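Local coordinates for regulatory protein SdiA (Escherichia coli, PDB 4LFU) that acts as a LuxR-type quorum-sensing receptor and transcription activator that binds autoinducers through its N-terminal part and stimulates expression of the ftsQAZ cell-division genes, at residues R47-F52 with A235-I240; D80-P85 with D98-A103; K185-W190 with F213-M218. All blocks are in the same frame, centred on the assembly; numbering follows the deposited sequence.

In the fold
The three contacts sample two domains and the junction between them. Contact 2, in the autoinducer-binding domain, joins two loops on either side of strand 92-94, whereas contact 3, in the luxR-type helix-turn-helix domain, packs helix 182-192 against helix 208-222. Their centres lie about 41 Å apart. Contact 1 bridges the domains, setting the loop after strand 41-47 against the end of helix 227-237; its centre is about 24 Å from that of contact 2 and about 17 Å from that of contact 3. Along the chain, contacts 2 and 3 follow one another inside the loop closed by contact 1. Arg47 NH1 bonds to Leu83 O and Leu239 packs on Lys185, so contact 1 also abuts contacts 2 and 3.

Contact 1: R47-F52 with A235-I240; sequences RHPVPF and AATGLI
Phe52 meets Ala236 at the rim of its ring: the methyl CB of Ala236 lies near the ring plane, 3.6 Å from CE1 and 3.7 Å from CZ of Phe52. The first torsion of Phe52 places CG opposite the carbonyl carbon (chi1 -59°) and sends the ring out toward the helix. One ring face is occupied from within the same loop, where CG1 of Val50 stands 3.8 Å above the plane, offset toward the rim. That same CG1 reaches CB of Ala236 at 4.3 Å, so the alanine methyl is shared by the aromatic edge and the valine branch. Tyr233, one turn earlier in the helix, adds a second ring nearly perpendicular to that of Phe52.

A second apolar touch joins Pro49 and Thr237, whose side chains cross at about a right angle with CG of Pro49 4.0 Å from CG2 of Thr237. The first torsion of Thr237 (chi1 54°) tucks OG1 back over the helix backbone, where it is hydrogen-bonded to Tyr233 O. This leaves the methyl branch as the part facing the proline.

Next to the contact, Gly238 is the first residue to leave helical geometry, with positive phi (86°), while a cis peptide between Val50 and Pro51 bends the loop. With just 164 Å² buried, and methyl, methylene and aromatic carbon atoms doing the touching, the chemistry implies a small hydrophobic seam between domains, held by van der Waals contact and not by directional polar bonds.

Contact 2: D80-P85 with D98-A103; sequences DPVLNP and DLFSEA
Pro81 presses its ring unusually hard against the backbone and side chain of Leu99: CB of Pro81 is 3.5 Å from CD2 of Leu99, tighter than ordinary van der Waals spacing, and lies 3.4 Å from Leu99 O. The same carbonyl oxygen is also 3.4 Å from CG of Pro81, so two neighbouring ring carbons rest on it. Phe100 meets the same outer rim of the proline, at CG and CD. The two side chains run roughly perpendicular, and CG of Pro81 reaches the Phe100 ring obliquely, 3.5 Å from CD1. CB of Ala103 completes the seat, 3.9 Å from CD of Pro81, and the turn from Phe100 to Ala103, a type I beta turn, brings that methyl back to the proline.

Val82 extends the packing beyond the proline. Its CG2, opposite the carbonyl carbon, reaches CZ of Phe100 at 3.8 Å and CD1 of Leu99 more distantly.

The loop carrying Pro81 and Val82 is braced by Asp80. Its OD2 accepts the N-H of Val82 at 3.1 Å with an N-H...O angle of 157°, an Asx turn in which the donor lies well above the carboxylate plane, 47° out of it. The other oxygen, OD1, is hydrogen-bonded to Tyr71 OH and to a tetraethylene glycol that probably comes from the crystallisation liquor and also lies about 4 Å from the Phe100 side chain. Leu106 of helix 104-112 packs on Asp80, Pro81 and Phe100. The arrangement is consistent with the acyl-homoserine lactone pocket of LuxR-type autoinducer-binding domains, a family in which an aspartate receives the ligand amide.

Contact 3: K185-W190 with F213-M218; sequences KEILRW and FHQKNM
Ile187 and Gln215 meet at Thr191 OG1, a hydroxyl hydrogen-bonded both to Ile187 O of its own helix and to Gln215 NE2 of helix 208-222. The amide end of Gln215 is thereby laid against helix 182-192, bonded to Thr191 and touching Ile187, whose CG2 lies 3.5 Å from NE2 of Gln215. A bend at chi2 (-71°) folds the glutamine chain and brings the amide over to that helix; CD of Gln215 is 3.8 Å from CG2 of Ile187.

The remaining touches are van der Waals packing. CG2 of Ile187 faces Gln215 and, more loosely, CE of Met218, while CD1 goes to His214. The Ile187 and His214 side chains are roughly perpendicular, and CD1 of Ile187 comes within 3.5 Å of CD2 of the His214 imidazole, approaching obliquely, and 3.7 Å from CB of His214.

Leu188 serves Met218. The two chains lie antiparallel alongside one another, CD1 of Leu188 lying 3.8 Å from CE of Met218 and 3.9 Å from its SD. A bend at the last torsion (chi3 -70°) brings both SD and CE of Met218 against CD1 of Leu188. Leu188 also packs on Val230, Ala231 and Ala234 of helix 227-237.

The short segments approach to 9.9 Å between axes and cross at -99°, almost perpendicular, and 263 Å² is buried. Such a crossing, with buried isoleucine, leucine and methionine between the first helix of the domain and the one predicted to carry the end of the helix-turn-helix motif, is typical of the four-helix luxR-type DNA-binding domain.

Contact 1: R47-F52 with A235-I240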
loop_
_atom_site.group_PDB
_atom_site.type_symbol
_atom_site.label_atom_id
_atom_site.label_comp_id
_atom_site.label_asym_id
_atom_site.label_seq_id
_atom_site.Cartn_x
_atom_site.Cartn_y
_atom_site.Cartn_z
ATOM N N ARG A 47 -1.623 11.876 -4.362
ATOM C CA ARG A 47 -1.190 11.489 -5.704
ATOM C C ARG A 47 -1.899 10.181 -6.073
ATOM O O ARG A 47 -1.614 9.121 -5.515
ATOM C CB ARG A 47 0.370 11.297 -5.832
ATOM C CG ARG A 47 1.272 12.208 -4.940
ATOM C CD ARG A 47 2.813 12.235 -5.343
ATOM N NE ARG A 47 2.957 12.936 -6.622
ATOM C CZ ARG A 47 3.917 13.800 -6.955
ATOM N NH1 ARG A 47 4.896 14.112 -6.112
ATOM N NH2 ARG A 47 3.886 14.359 -8.162
ATOM N N HIS A 48 -2.842 10.286 -7.001
ATOM C CA HIS A 48 -3.599 9.143 -7.482
ATOM C C HIS A 48 -2.745 8.226 -8.365
ATOM O O HIS A 48 -1.826 8.693 -9.041
ATOM C CB HIS A 48 -4.841 9.620 -8.227
ATOM C CG HIS A 48 -5.891 10.192 -7.325
ATOM N ND1 HIS A 48 -5.671 11.303 -6.534
ATOM C CD2 HIS A 48 -7.171 9.815 -7.095
ATOM C CE1 HIS A 48 -6.768 11.581 -5.853
ATOM N NE2 HIS A 48 -7.694 10.696 -6.178
ATOM N N PRO A 49 -3.035 6.913 -8.348
ATOM C CA PRO A 49 -2.267 5.980 -9.160
ATOM C C PRO A 49 -2.516 6.173 -10.666
ATOM O O PRO A 49 -1.687 5.775 -11.473
ATOM C CB PRO A 49 -2.788 4.624 -8.701
ATOM C CG PRO A 49 -4.186 4.891 -8.339
ATOM C CD PRO A 49 -4.105 6.223 -7.609
ATOM N N VAL A 50 -3.651 6.767 -11.033
ATOM C CA VAL A 50 -4.071 6.927 -12.441
ATOM C C VAL A 50 -4.631 8.334 -12.629
ATOM O O VAL A 50 -5.133 8.917 -11.662
ATOM C CB VAL A 50 -5.170 5.887 -12.851
ATOM C CG1 VAL A 50 -4.619 4.471 -12.861
ATOM C CG2 VAL A 50 -6.360 5.962 -11.940
ATOM N N PRO A 51 -4.555 8.894 -13.863
ATOM C CA PRO A 51 -3.953 8.360 -15.109
ATOM C C PRO A 51 -2.429 8.185 -14.981
ATOM O O PRO A 51 -1.789 8.951 -14.242
ATOM C CB PRO A 51 -4.287 9.432 -16.160
ATOM C CG PRO A 51 -5.384 10.234 -15.571
ATOM C CD PRO A 51 -5.133 10.230 -14.081
ATOM N N PHE A 52 -1.872 7.176 -15.657
ATOM C CA PHE A 52 -0.447 6.833 -15.524
ATOM C C PHE A 52 0.468 7.912 -16.077
ATOM O O PHE A 52 1.614 8.065 -15.649
ATOM C CB PHE A 52 -0.129 5.525 -16.240
ATOM C CG PHE A 52 -0.905 4.351 -15.735
ATOM C CD1 PHE A 52 -0.548 3.731 -14.544
ATOM C CD2 PHE A 52 -1.975 3.849 -16.457
ATOM C CE1 PHE A 52 -1.253 2.622 -14.088
ATOM C CE2 PHE A 52 -2.684 2.753 -16.010
ATOM C CZ PHE A 52 -2.327 2.138 -14.839
ATOM N N ALA A 235 -5.414 -3.430 -12.405
ATOM C CA ALA A 235 -4.175 -3.864 -11.787
ATOM C C ALA A 235 -3.602 -2.763 -10.867
ATOM O O ALA A 235 -3.205 -3.058 -9.725
ATOM C CB ALA A 235 -3.197 -4.246 -12.833
ATOM N N ALA A 236 -3.609 -1.500 -11.333
ATOM C CA ALA A 236 -2.995 -0.394 -10.565
ATOM C C ALA A 236 -3.711 -0.065 -9.258
ATOM O O ALA A 236 -3.064 0.238 -8.245
ATOM C CB ALA A 236 -2.873 0.838 -11.413
ATOM N N THR A 237 -5.050 -0.090 -9.303
ATOM C CA THR A 237 -5.875 0.291 -8.168
ATOM C C THR A 237 -6.186 -0.889 -7.255
ATOM O O THR A 237 -6.758 -0.711 -6.184
ATOM C CB THR A 237 -7.201 0.897 -8.629
ATOM O OG1 THR A 237 -7.830 -0.032 -9.516
ATOM C CG2 THR A 237 -6.978 2.212 -9.348
ATOM N N GLY A 238 -5.845 -2.091 -7.704
ATOM C CA GLY A 238 -6.036 -3.296 -6.918
ATOM C C GLY A 238 -7.409 -3.912 -7.057
ATOM O O GLY A 238 -7.781 -4.737 -6.238
ATOM N N LEU A 239 -8.170 -3.516 -8.078
ATOM C CA LEU A 239 -9.509 -4.098 -8.301
ATOM C C LEU A 239 -9.394 -5.581 -8.666
ATOM O O LEU A 239 -10.160 -6.417 -8.168
ATOM C CB LEU A 239 -10.279 -3.352 -9.392
ATOM C CG LEU A 239 -11.472 -4.107 -10.003
ATOM C CD1 LEU A 239 -12.766 -3.845 -9.234
ATOM C CD2 LEU A 239 -11.656 -3.790 -11.492
ATOM N N ILE A 240 -8.428 -5.865 -9.542
ATOM C CA ILE A 240 -7.993 -7.191 -9.971
ATOM C C ILE A 240 -7.465 -8.032 -8.787
ATOM O O ILE A 240 -7.032 -7.521 -7.737
ATOM C CB ILE A 240 -6.867 -7.006 -11.059
ATOM C CG1 ILE A 240 -7.365 -7.355 -12.465
ATOM C CG2 ILE A 240 -5.633 -7.801 -10.723
ATOM C CD1 ILE A 240 -6.276 -7.279 -13.532
#

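Contact 2: D80-P85 with D98-A103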
loop_
_atom_site.group_PDB
_atom_site.type_symbol
_atom_site.label_atom_id
_atom_site.label_comp_id
_atom_site.label_asym_id
_atom_site.label_seq_id
_atom_site.Cartn_x
_atom_site.Cartn_y
_atom_site.Cartn_z
ATOM N N ASP A 80 8.708 19.629 -6.036
ATOM C CA ASP A 80 8.393 19.589 -4.601
ATOM C C ASP A 80 8.842 18.282 -3.936
ATOM O O ASP A 80 8.227 17.238 -4.140
ATOM C CB ASP A 80 6.918 19.856 -4.353
ATOM C CG ASP A 80 6.594 20.053 -2.889
ATOM O OD1 ASP A 80 5.427 20.365 -2.569
ATOM O OD2 ASP A 80 7.489 19.897 -2.043
ATOM N N PRO A 81 9.897 18.361 -3.094
ATOM C CA PRO A 81 10.541 17.160 -2.544
ATOM C C PRO A 81 9.740 16.521 -1.413
ATOM O O PRO A 81 9.970 15.366 -1.043
ATOM C CB PRO A 81 11.875 17.695 -2.020
ATOM C CG PRO A 81 11.625 19.161 -1.746
ATOM C CD PRO A 81 10.508 19.613 -2.594
ATOM N N VAL A 82 8.794 17.282 -0.889
ATOM C CA VAL A 82 7.958 16.885 0.235
ATOM C C VAL A 82 6.898 15.844 -0.209
ATOM O O VAL A 82 6.262 15.191 0.628
ATOM C CB VAL A 82 7.387 18.199 0.878
ATOM C CG1 VAL A 82 6.028 18.042 1.479
ATOM C CG2 VAL A 82 8.420 18.803 1.848
ATOM N N LEU A 83 6.758 15.677 -1.527
ATOM C CA LEU A 83 5.763 14.797 -2.151
ATOM C C LEU A 83 6.423 13.614 -2.874
ATOM O O LEU A 83 5.842 12.992 -3.766
ATOM C CB LEU A 83 4.902 15.616 -3.126
ATOM C CG LEU A 83 3.579 16.265 -2.703
ATOM C CD1 LEU A 83 3.320 16.406 -1.187
ATOM C CD2 LEU A 83 3.377 17.590 -3.403
ATOM N N ASN A 84 7.665 13.355 -2.492
ATOM C CA ASN A 84 8.444 12.296 -3.049
ATOM C C ASN A 84 8.719 11.298 -1.926
ATOM O O ASN A 84 9.495 11.584 -1.014
ATOM C CB ASN A 84 9.744 12.856 -3.653
ATOM C CG ASN A 84 10.655 11.773 -4.220
ATOM O OD1 ASN A 84 10.280 10.594 -4.315
ATOM N ND2 ASN A 84 11.872 12.164 -4.578
ATOM N N PRO A 85 8.062 10.126 -1.986
ATOM C CA PRO A 85 8.200 9.053 -0.990
ATOM C C PRO A 85 9.642 8.514 -0.779
ATOM O O PRO A 85 9.968 8.058 0.311
ATOM C CB PRO A 85 7.262 7.963 -1.525
ATOM C CG PRO A 85 7.089 8.257 -2.947
ATOM C CD PRO A 85 7.119 9.746 -3.057
ATOM N N ASP A 98 18.642 20.760 3.215
ATOM C CA ASP A 98 19.188 19.837 2.186
ATOM C C ASP A 98 18.118 19.260 1.285
ATOM O O ASP A 98 18.384 18.989 0.129
ATOM C CB ASP A 98 20.004 18.694 2.816
ATOM C CG ASP A 98 21.022 19.197 3.830
ATOM O OD1 ASP A 98 20.591 19.658 4.927
ATOM O OD2 ASP A 98 22.237 19.149 3.522
ATOM N N LEU A 99 16.919 19.077 1.846
ATOM C CA LEU A 99 15.728 18.565 1.150
ATOM C C LEU A 99 15.397 19.370 -0.109
ATOM O O LEU A 99 14.931 18.812 -1.122
ATOM C CB LEU A 99 14.535 18.612 2.106
ATOM C CG LEU A 99 13.562 17.451 2.316
ATOM C CD1 LEU A 99 12.287 17.934 2.984
ATOM C CD2 LEU A 99 13.236 16.749 1.032
ATOM N N PHE A 100 15.689 20.674 -0.058
ATOM C CA PHE A 100 15.274 21.610 -1.097
ATOM C C PHE A 100 16.361 22.070 -2.052
ATOM O O PHE A 100 16.142 23.007 -2.813
ATOM C CB PHE A 100 14.570 22.809 -0.450
ATOM C CG PHE A 100 13.292 22.433 0.275
ATOM C CD1 PHE A 100 12.075 22.410 -0.402
ATOM C CD2 PHE A 100 13.317 22.081 1.622
ATOM C CE1 PHE A 100 10.900 22.048 0.260
ATOM C CE2 PHE A 100 12.162 21.716 2.293
ATOM C CZ PHE A 100 10.938 21.703 1.616
ATOM N N SER A 101 17.510 21.395 -2.062
ATOM C CA SER A 101 18.649 21.843 -2.876
ATOM C C SER A 101 18.407 21.742 -4.378
ATOM O O SER A 101 19.048 22.452 -5.170
ATOM C CB SER A 101 19.918 21.083 -2.499
ATOM O OG SER A 101 19.854 19.727 -2.918
ATOM N N GLU A 102 17.481 20.862 -4.757
ATOM C CA GLU A 102 17.019 20.736 -6.148
ATOM C C GLU A 102 15.647 21.399 -6.347
ATOM O O GLU A 102 15.043 21.283 -7.418
ATOM C CB GLU A 102 16.966 19.253 -6.584
ATOM C CG GLU A 102 18.314 18.676 -7.109
ATOM C CD GLU A 102 19.140 17.964 -6.027
ATOM O OE1 GLU A 102 20.369 17.753 -6.253
ATOM O OE2 GLU A 102 18.569 17.613 -4.953
ATOM N N ALA A 103 15.171 22.098 -5.313
ATOM C CA ALA A 103 13.876 22.799 -5.356
ATOM C C ALA A 103 14.006 24.229 -4.834
ATOM O O ALA A 103 13.122 24.746 -4.148
ATOM C CB ALA A 103 12.837 22.028 -4.554
#

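Contact 3: K185-W190 with F213-M218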
loop_
_atom_site.group_PDB
_atom_site.type_symbol
_atom_site.label_atom_id
_atom_site.label_comp_id
_atom_site.label_asym_id
_atom_site.label_seq_id
_atom_site.Cartn_x
_atom_site.Cartn_y
_atom_site.Cartn_z
ATOM N N LYS A 185 -14.244 -9.513 -13.987
ATOM C CA LYS A 185 -12.974 -9.575 -13.241
ATOM C C LYS A 185 -12.142 -10.830 -13.559
ATOM O O LYS A 185 -10.915 -10.744 -13.769
ATOM C CB LYS A 185 -13.214 -9.464 -11.733
ATOM C CG LYS A 185 -13.708 -8.099 -11.285
ATOM C CD LYS A 185 -13.733 -7.970 -9.768
ATOM C CE LYS A 185 -15.129 -7.556 -9.286
ATOM N NZ LYS A 185 -15.142 -6.472 -8.232
ATOM N N GLU A 186 -12.803 -11.986 -13.637
ATOM C CA GLU A 186 -12.119 -13.239 -14.001
ATOM C C GLU A 186 -11.459 -13.177 -15.384
ATOM O O GLU A 186 -10.297 -13.526 -15.534
ATOM C CB GLU A 186 -13.080 -14.427 -13.894
ATOM C CG GLU A 186 -12.527 -15.749 -14.446
ATOM C CD GLU A 186 -13.490 -16.910 -14.226
ATOM O OE1 GLU A 186 -14.675 -16.771 -14.592
ATOM O OE2 GLU A 186 -13.073 -17.958 -13.668
ATOM N N ILE A 187 -12.213 -12.758 -16.393
ATOM C CA ILE A 187 -11.668 -12.470 -17.725
ATOM C C ILE A 187 -10.539 -11.411 -17.715
ATOM O O ILE A 187 -9.552 -11.551 -18.419
ATOM C CB ILE A 187 -12.807 -12.105 -18.731
ATOM C CG1 ILE A 187 -13.564 -13.389 -19.143
ATOM C CG2 ILE A 187 -12.251 -11.371 -20.005
ATOM C CD1 ILE A 187 -14.968 -13.163 -19.633
ATOM N N LEU A 188 -10.688 -10.370 -16.892
ATOM C CA LEU A 188 -9.676 -9.329 -16.760
ATOM C C LEU A 188 -8.352 -9.887 -16.262
ATOM O O LEU A 188 -7.307 -9.600 -16.832
ATOM C CB LEU A 188 -10.177 -8.210 -15.860
ATOM C CG LEU A 188 -9.625 -6.847 -16.276
ATOM C CD1 LEU A 188 -9.895 -6.545 -17.779
ATOM C CD2 LEU A 188 -10.215 -5.798 -15.352
ATOM N N ARG A 189 -8.416 -10.721 -15.231
ATOM C CA ARG A 189 -7.239 -11.426 -14.698
ATOM C C ARG A 189 -6.446 -12.238 -15.707
ATOM O O ARG A 189 -5.209 -12.223 -15.679
ATOM C CB ARG A 189 -7.625 -12.303 -13.505
ATOM C CG ARG A 189 -7.971 -11.486 -12.257
ATOM C CD ARG A 189 -7.991 -12.375 -10.997
ATOM N NE ARG A 189 -9.069 -13.371 -11.057
ATOM C CZ ARG A 189 -10.336 -13.125 -10.732
ATOM N NH1 ARG A 189 -10.710 -11.915 -10.304
ATOM N NH2 ARG A 189 -11.226 -14.098 -10.817
ATOM N N TRP A 190 -7.141 -12.954 -16.588
ATOM C CA TRP A 190 -6.474 -13.725 -17.643
ATOM C C TRP A 190 -5.883 -12.798 -18.700
ATOM O O TRP A 190 -4.848 -13.117 -19.304
ATOM C CB TRP A 190 -7.410 -14.796 -18.280
ATOM C CG TRP A 190 -7.665 -15.948 -17.364
ATOM C CD1 TRP A 190 -8.812 -16.194 -16.670
ATOM C CD2 TRP A 190 -6.739 -16.988 -16.991
ATOM N NE1 TRP A 190 -8.669 -17.322 -15.895
ATOM C CE2 TRP A 190 -7.408 -17.828 -16.069
ATOM C CE3 TRP A 190 -5.411 -17.293 -17.348
ATOM C CZ2 TRP A 190 -6.801 -18.957 -15.499
ATOM C CZ3 TRP A 190 -4.802 -18.415 -16.783
ATOM C CH2 TRP A 190 -5.496 -19.234 -15.864
ATOM N N PHE A 213 -17.589 -10.054 -25.550
ATOM C CA PHE A 213 -18.763 -9.434 -24.965
ATOM C C PHE A 213 -18.395 -8.773 -23.642
ATOM O O PHE A 213 -18.613 -7.591 -23.469
ATOM C CB PHE A 213 -19.855 -10.497 -24.740
ATOM C CG PHE A 213 -21.158 -9.963 -24.163
ATOM C CD1 PHE A 213 -21.770 -8.807 -24.683
ATOM C CD2 PHE A 213 -21.797 -10.646 -23.124
ATOM C CE1 PHE A 213 -22.979 -8.336 -24.158
ATOM C CE2 PHE A 213 -23.020 -10.178 -22.595
ATOM C CZ PHE A 213 -23.607 -9.032 -23.125
ATOM N N HIS A 214 -17.848 -9.547 -22.720
ATOM C CA HIS A 214 -17.420 -9.027 -21.414
ATOM C C HIS A 214 -16.371 -7.898 -21.486
ATOM O O HIS A 214 -16.489 -6.913 -20.759
ATOM C CB HIS A 214 -16.951 -10.171 -20.501
ATOM C CG HIS A 214 -18.050 -11.114 -20.122
ATOM N ND1 HIS A 214 -19.114 -10.737 -19.328
ATOM C CD2 HIS A 214 -18.268 -12.410 -20.448
ATOM C CE1 HIS A 214 -19.921 -11.766 -19.156
ATOM N NE2 HIS A 214 -19.428 -12.793 -19.824
ATOM N N GLN A 215 -15.377 -8.058 -22.367
ATOM C CA GLN A 215 -14.346 -7.046 -22.621
ATOM C C GLN A 215 -14.968 -5.711 -22.992
ATOM O O GLN A 215 -14.624 -4.684 -22.417
ATOM C CB GLN A 215 -13.363 -7.466 -23.736
ATOM C CG GLN A 215 -12.502 -8.698 -23.475
ATOM C CD GLN A 215 -11.418 -8.504 -22.425
ATOM O OE1 GLN A 215 -11.418 -7.535 -21.656
ATOM N NE2 GLN A 215 -10.501 -9.471 -22.361
ATOM N N LYS A 216 -15.880 -5.763 -23.954
ATOM C CA LYS A 216 -16.672 -4.630 -24.420
ATOM C C LYS A 216 -17.478 -3.917 -23.358
ATOM O O LYS A 216 -17.508 -2.689 -23.352
ATOM C CB LYS A 216 -17.608 -5.078 -25.541
ATOM C CG LYS A 216 -17.133 -4.681 -26.934
ATOM C CD LYS A 216 -15.658 -5.063 -27.185
ATOM C CE LYS A 216 -14.898 -3.952 -27.900
ATOM N NZ LYS A 216 -13.430 -4.283 -28.007
ATOM N N ASN A 217 -18.127 -4.678 -22.476
ATOM C CA ASN A 217 -18.932 -4.110 -21.380
ATOM C C ASN A 217 -18.083 -3.355 -20.348
ATOM O O ASN A 217 -18.523 -2.356 -19.797
ATOM C CB ASN A 217 -19.767 -5.192 -20.657
ATOM C CG ASN A 217 -20.833 -5.854 -21.565
ATOM O OD1 ASN A 217 -21.219 -5.310 -22.605
ATOM N ND2 ASN A 217 -21.323 -7.024 -21.148
ATOM N N MET A 218 -16.889 -3.875 -20.071
ATOM C CA MET A 218 -15.931 -3.262 -19.157
ATOM C C MET A 218 -15.354 -1.978 -19.793
ATOM O O MET A 218 -15.145 -0.980 -19.110
ATOM C CB MET A 218 -14.803 -4.248 -18.845
ATOM C CG MET A 218 -15.133 -5.325 -17.811
ATOM S SD MET A 218 -13.725 -6.389 -17.378
ATOM C CE MET A 218 -13.476 -7.359 -18.865
#